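Local coordinates for protein beta-lactamase Mb2281c (Mycobacterium bovis, PDB 3I7J) that probably acts as a serine hydrolase of the beta-lactamase and penicillin-binding-protein family, perhaps cleaving beta-lactams, at residues A[151-165]-A[234-247]. Sequence-based numbering, arbitrary orientation.
Sequences STVADLAVFAGDLLR and IWVDPKADLALVVL
Ala160 of helix 153-164 sits directly over Ala243, with Ala160 CB 3.8 Å from Ala243 CB. The small side chains on both sides let the helix come close to the sheet here. The CD1 of Ile234 also reaches Ala160 CB, and it lies at the edge of the Phe159 ring, near the ring plane. Toward the start of the helix, Leu156 lies across Val245, nearly perpendicular to it. Leu156 CB lies 3.9 Å from Val245 CG1. Val153 CG2 reaches Leu247 CD1 at 3.8 Å. In Val153, CG1 stands opposite the backbone N (chi1 175°) and faces Val245 CG1, which leaves CG2 for Leu247. Near the other end, Leu163 CB packs on Val236 CG2 at 3.7 Å. The tight point is next to it: Leu164 CD1 lies 3.3 Å from Val236 CG1, closer than usual carbon contact. The same CD1 also lies near Asp241 OD1.

The two strands, 232-237 and 242-248, form an antiparallel hairpin in the central sheet. The helix lies on one face of this sheet and runs roughly antiparallel to strand 242-247, at 154°. Helix 256-271 packs on the other face, against Trp235 and Leu244. Helices on both faces of an antiparallel sheet are characteristic of the serine beta-lactamase and penicillin-binding-protein fold. A G1 beta bulge sets Asp241 and Leu242 opposite the single residue Asp237.

Beyond Leu164 the contact opens to solvent, where Arg165 is exposed and Asp241 partly so. Arg165 meets the Asp241 carboxylate end-on in a two-pronged salt bridge. Arg165 NH1 donates to Asp241 OD1 at 2.9 Å, and Arg165 NH2 to Asp241 OD2 at 2.8 Å. Each oxygen uses its syn lone pair. NH1 also donates to Leu164 O, from above the carbonyl plane. This further bond should limit rotation of the guanidinium group.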
loop_
_atom_site.group_PDB
_atom_site.type_symbol
_atom_site.label_atom_id
_atom_site.label_comp_id
_atom_site.label_asym_id
_atom_site.label_seq_id
_atom_site.Cartn_x
_atom_site.Cartn_y
_atom_site.Cartn_z
ATOM N N SER A 151 -9.267 -4.533 7.939
ATOM C CA SER A 151 -8.561 -5.808 7.946
ATOM C C SER A 151 -7.908 -6.091 9.298
ATOM O O SER A 151 -8.064 -5.322 10.252
ATOM C CB SER A 151 -7.501 -5.810 6.832
ATOM O OG SER A 151 -6.940 -7.097 6.651
ATOM N N THR A 152 -7.172 -7.200 9.366
ATOM C CA THR A 152 -6.481 -7.635 10.584
ATOM C C THR A 152 -5.008 -7.852 10.286
ATOM O O THR A 152 -4.627 -7.985 9.129
ATOM C CB THR A 152 -7.034 -8.983 11.073
ATOM O OG1 THR A 152 -6.767 -9.984 10.077
ATOM C CG2 THR A 152 -8.538 -8.899 11.305
ATOM N N VAL A 153 -4.174 -7.896 11.322
ATOM C CA VAL A 153 -2.750 -8.116 11.090
ATOM C C VAL A 153 -2.523 -9.498 10.467
ATOM O O VAL A 153 -1.634 -9.667 9.631
ATOM C CB VAL A 153 -1.930 -7.983 12.396
ATOM C CG1 VAL A 153 -0.463 -8.334 12.138
ATOM C CG2 VAL A 153 -2.028 -6.552 12.910
ATOM N N ALA A 154 -3.332 -10.477 10.863
ATOM C CA ALA A 154 -3.218 -11.835 10.329
ATOM C C ALA A 154 -3.457 -11.851 8.820
ATOM O O ALA A 154 -2.722 -12.497 8.069
ATOM C CB ALA A 154 -4.221 -12.762 11.020
ATOM N N ASP A 155 -4.509 -11.159 8.385
ATOM C CA ASP A 155 -4.837 -11.078 6.964
ATOM C C ASP A 155 -3.757 -10.294 6.215
ATOM O O ASP A 155 -3.342 -10.684 5.123
ATOM C CB ASP A 155 -6.194 -10.392 6.753
ATOM C CG ASP A 155 -7.357 -11.357 6.818
ATOM O OD1 ASP A 155 -7.164 -12.500 7.296
ATOM O OD2 ASP A 155 -8.473 -10.966 6.401
ATOM N N LEU A 156 -3.304 -9.187 6.798
ATOM C CA LEU A 156 -2.278 -8.388 6.145
ATOM C C LEU A 156 -0.960 -9.138 6.092
ATOM O O LEU A 156 -0.153 -8.926 5.185
ATOM C CB LEU A 156 -2.088 -7.054 6.858
ATOM C CG LEU A 156 -3.206 -6.037 6.669
ATOM C CD1 LEU A 156 -2.698 -4.691 7.163
ATOM C CD2 LEU A 156 -3.601 -5.930 5.190
ATOM N N ALA A 157 -0.746 -10.015 7.070
ATOM C CA ALA A 157 0.471 -10.818 7.138
ATOM C C ALA A 157 0.509 -11.741 5.923
ATOM O O ALA A 157 1.556 -11.925 5.303
ATOM C CB ALA A 157 0.482 -11.640 8.422
ATOM N N VAL A 158 -0.645 -12.320 5.603
ATOM C CA VAL A 158 -0.787 -13.201 4.451
ATOM C C VAL A 158 -0.548 -12.374 3.186
ATOM O O VAL A 158 0.127 -12.819 2.257
ATOM C CB VAL A 158 -2.211 -13.816 4.395
ATOM C CG1 VAL A 158 -2.387 -14.623 3.118
ATOM C CG2 VAL A 158 -2.446 -14.703 5.617
ATOM N N PHE A 159 -1.100 -11.161 3.160
ATOM C CA PHE A 159 -0.939 -10.272 2.013
ATOM C C PHE A 159 0.539 -9.969 1.806
ATOM O O PHE A 159 1.052 -10.062 0.685
ATOM C CB PHE A 159 -1.724 -8.971 2.223
ATOM C CG PHE A 159 -1.775 -8.094 1.001
ATOM C CD1 PHE A 159 -2.392 -8.538 -0.171
ATOM C CD2 PHE A 159 -1.202 -6.831 1.013
ATOM C CE1 PHE A 159 -2.439 -7.734 -1.315
ATOM C CE2 PHE A 159 -1.244 -6.021 -0.125
ATOM C CZ PHE A 159 -1.866 -6.477 -1.296
ATOM N N ALA A 160 1.228 -9.631 2.894
ATOM C CA ALA A 160 2.661 -9.334 2.827
ATOM C C ALA A 160 3.405 -10.521 2.214
ATOM O O ALA A 160 4.430 -10.347 1.553
ATOM C CB ALA A 160 3.205 -9.038 4.230
ATOM N N GLY A 161 2.880 -11.724 2.437
ATOM C CA GLY A 161 3.506 -12.909 1.882
ATOM C C GLY A 161 3.434 -12.882 0.366
ATOM O O GLY A 161 4.376 -13.268 -0.332
ATOM N N ASP A 162 2.307 -12.406 -0.149
ATOM C CA ASP A 162 2.099 -12.322 -1.585
ATOM C C ASP A 162 3.002 -11.236 -2.172
ATOM O O ASP A 162 3.413 -11.316 -3.331
ATOM C CB ASP A 162 0.631 -12.004 -1.876
ATOM C CG ASP A 162 0.273 -12.187 -3.330
ATOM O OD1 ASP A 162 0.332 -13.334 -3.812
ATOM O OD2 ASP A 162 -0.068 -11.190 -3.995
ATOM N N LEU A 163 3.316 -10.223 -1.370
ATOM C CA LEU A 163 4.180 -9.134 -1.835
ATOM C C LEU A 163 5.660 -9.531 -1.813
ATOM O O LEU A 163 6.490 -8.914 -2.476
ATOM C CB LEU A 163 3.965 -7.888 -0.966
ATOM C CG LEU A 163 2.550 -7.303 -0.994
ATOM C CD1 LEU A 163 2.459 -6.065 -0.092
ATOM C CD2 LEU A 163 2.195 -6.938 -2.427
ATOM N N LEU A 164 5.967 -10.575 -1.053
ATOM C CA LEU A 164 7.327 -11.080 -0.903
ATOM C C LEU A 164 7.603 -12.133 -1.977
ATOM O O LEU A 164 8.680 -12.167 -2.571
ATOM C CB LEU A 164 7.461 -11.683 0.494
ATOM C CG LEU A 164 8.691 -11.452 1.375
ATOM C CD1 LEU A 164 9.207 -10.031 1.271
ATOM C CD2 LEU A 164 8.308 -11.785 2.818
ATOM N N ARG A 165 6.607 -12.984 -2.206
ATOM C CA ARG A 165 6.647 -14.058 -3.204
ATOM C C ARG A 165 5.297 -14.006 -3.922
ATOM O O ARG A 165 4.356 -14.688 -3.529
ATOM C CB ARG A 165 6.807 -15.418 -2.511
ATOM C CG ARG A 165 8.145 -15.617 -1.815
ATOM C CD ARG A 165 9.271 -15.668 -2.832
ATOM N NE ARG A 165 10.578 -15.908 -2.211
ATOM C CZ ARG A 165 11.296 -14.980 -1.590
ATOM N NH1 ARG A 165 10.842 -13.734 -1.500
ATOM N NH2 ARG A 165 12.467 -15.301 -1.062
ATOM N N ILE A 234 2.464 -0.797 6.133
ATOM C CA ILE A 234 3.020 -2.045 5.669
ATOM C C ILE A 234 4.159 -1.753 4.711
ATOM O O ILE A 234 4.033 -0.929 3.808
ATOM C CB ILE A 234 1.965 -2.925 4.945
ATOM C CG1 ILE A 234 2.646 -4.179 4.373
ATOM C CG2 ILE A 234 1.291 -2.144 3.807
ATOM C CD1 ILE A 234 1.662 -5.199 3.780
ATOM N N TRP A 235 5.296 -2.387 4.952
ATOM C CA TRP A 235 6.413 -2.247 4.046
ATOM C C TRP A 235 6.999 -3.621 3.819
ATOM O O TRP A 235 6.922 -4.504 4.678
ATOM C CB TRP A 235 7.477 -1.236 4.536
ATOM C CG TRP A 235 8.155 -1.483 5.865
ATOM C CD1 TRP A 235 8.059 -0.697 6.982
ATOM C CD2 TRP A 235 9.119 -2.498 6.176
ATOM N NE1 TRP A 235 8.909 -1.153 7.959
ATOM C CE2 TRP A 235 9.573 -2.257 7.492
ATOM C CE3 TRP A 235 9.651 -3.584 5.469
ATOM C CZ2 TRP A 235 10.536 -3.067 8.120
ATOM C CZ3 TRP A 235 10.605 -4.389 6.090
ATOM C CH2 TRP A 235 11.038 -4.124 7.401
ATOM N N VAL A 236 7.543 -3.791 2.624
ATOM C CA VAL A 236 8.149 -5.036 2.188
ATOM C C VAL A 236 9.505 -4.614 1.667
ATOM O O VAL A 236 9.591 -3.737 0.814
ATOM C CB VAL A 236 7.337 -5.655 1.028
ATOM C CG1 VAL A 236 7.898 -7.016 0.650
ATOM C CG2 VAL A 236 5.870 -5.761 1.428
ATOM N N ASP A 237 10.567 -5.213 2.184
ATOM C CA ASP A 237 11.901 -4.851 1.735
ATOM C C ASP A 237 12.453 -6.036 0.942
ATOM O O ASP A 237 12.831 -7.045 1.523
ATOM C CB ASP A 237 12.781 -4.548 2.954
ATOM C CG ASP A 237 14.118 -3.956 2.576
ATOM O OD1 ASP A 237 14.688 -4.398 1.554
ATOM O OD2 ASP A 237 14.606 -3.065 3.310
ATOM N N PRO A 238 12.498 -5.930 -0.399
ATOM C CA PRO A 238 13.001 -7.010 -1.258
ATOM C C PRO A 238 14.471 -7.353 -1.040
ATOM O O PRO A 238 14.900 -8.459 -1.354
ATOM C CB PRO A 238 12.767 -6.481 -2.673
ATOM C CG PRO A 238 11.705 -5.450 -2.509
ATOM C CD PRO A 238 12.070 -4.781 -1.213
ATOM N N LYS A 239 15.241 -6.401 -0.524
ATOM C CA LYS A 239 16.657 -6.642 -0.290
ATOM C C LYS A 239 16.837 -7.448 0.988
ATOM O O LYS A 239 17.617 -8.402 1.029
ATOM C CB LYS A 239 17.429 -5.319 -0.192
ATOM C CG LYS A 239 18.943 -5.495 -0.069
ATOM C CD LYS A 239 19.685 -4.166 0.015
ATOM C CE LYS A 239 19.599 -3.364 -1.287
ATOM N NZ LYS A 239 20.354 -3.973 -2.418
ATOM N N ALA A 240 16.107 -7.070 2.032
ATOM C CA ALA A 240 16.191 -7.783 3.299
ATOM C C ALA A 240 15.306 -9.013 3.201
ATOM O O ALA A 240 15.448 -9.959 3.978
ATOM C CB ALA A 240 15.717 -6.890 4.439
ATOM N N ASP A 241 14.410 -8.994 2.216
ATOM C CA ASP A 241 13.454 -10.079 1.997
ATOM C C ASP A 241 12.667 -10.217 3.300
ATOM O O ASP A 241 12.559 -11.303 3.871
ATOM C CB ASP A 241 14.183 -11.391 1.663
ATOM C CG ASP A 241 13.337 -12.344 0.827
ATOM O OD1 ASP A 241 12.370 -11.885 0.178
ATOM O OD2 ASP A 241 13.644 -13.557 0.793
ATOM N N LEU A 242 12.137 -9.095 3.773
ATOM C CA LEU A 242 11.367 -9.066 5.010
ATOM C C LEU A 242 10.189 -8.102 4.857
ATOM O O LEU A 242 10.242 -7.167 4.056
ATOM C CB LEU A 242 12.268 -8.599 6.156
ATOM C CG LEU A 242 12.437 -9.437 7.425
ATOM C CD1 LEU A 242 12.702 -10.892 7.096
ATOM C CD2 LEU A 242 13.587 -8.847 8.231
ATOM N N ALA A 243 9.132 -8.329 5.630
ATOM C CA ALA A 243 7.955 -7.469 5.591
ATOM C C ALA A 243 7.525 -7.146 7.015
ATOM O O ALA A 243 7.696 -7.956 7.928
ATOM C CB ALA A 243 6.816 -8.159 4.851
ATOM N N LEU A 244 6.975 -5.955 7.206
ATOM C CA LEU A 244 6.514 -5.556 8.525
ATOM C C LEU A 244 5.141 -4.942 8.412
ATOM O O LEU A 244 4.909 -4.074 7.576
ATOM C CB LEU A 244 7.478 -4.546 9.167
ATOM C CG LEU A 244 6.987 -3.877 10.462
ATOM C CD1 LEU A 244 6.731 -4.922 11.541
ATOM C CD2 LEU A 244 8.021 -2.860 10.935
ATOM N N VAL A 245 4.228 -5.418 9.244
ATOM C CA VAL A 245 2.871 -4.901 9.271
ATOM C C VAL A 245 2.608 -4.341 10.666
ATOM O O VAL A 245 2.831 -5.030 11.661
ATOM C CB VAL A 245 1.830 -6.013 9.000
ATOM C CG1 VAL A 245 0.445 -5.521 9.381
ATOM C CG2 VAL A 245 1.848 -6.412 7.520
ATOM N N VAL A 246 2.164 -3.089 10.742
ATOM C CA VAL A 246 1.831 -2.478 12.026
ATOM C C VAL A 246 0.488 -1.763 11.937
ATOM O O VAL A 246 0.285 -0.908 11.074
ATOM C CB VAL A 246 2.893 -1.446 12.512
ATOM C CG1 VAL A 246 2.374 -0.730 13.759
ATOM C CG2 VAL A 246 4.208 -2.146 12.852
ATOM N N LEU A 247 -0.423 -2.126 12.833
ATOM C CA LEU A 247 -1.748 -1.513 12.897
ATOM C C LEU A 247 -2.018 -1.052 14.328
ATOM O O LEU A 247 -1.874 -1.832 15.276
ATOM C CB LEU A 247 -2.831 -2.511 12.470
ATOM C CG LEU A 247 -2.788 -3.058 11.036
ATOM C CD1 LEU A 247 -3.952 -4.024 10.839
ATOM C CD2 LEU A 247 -2.859 -1.919 10.023
#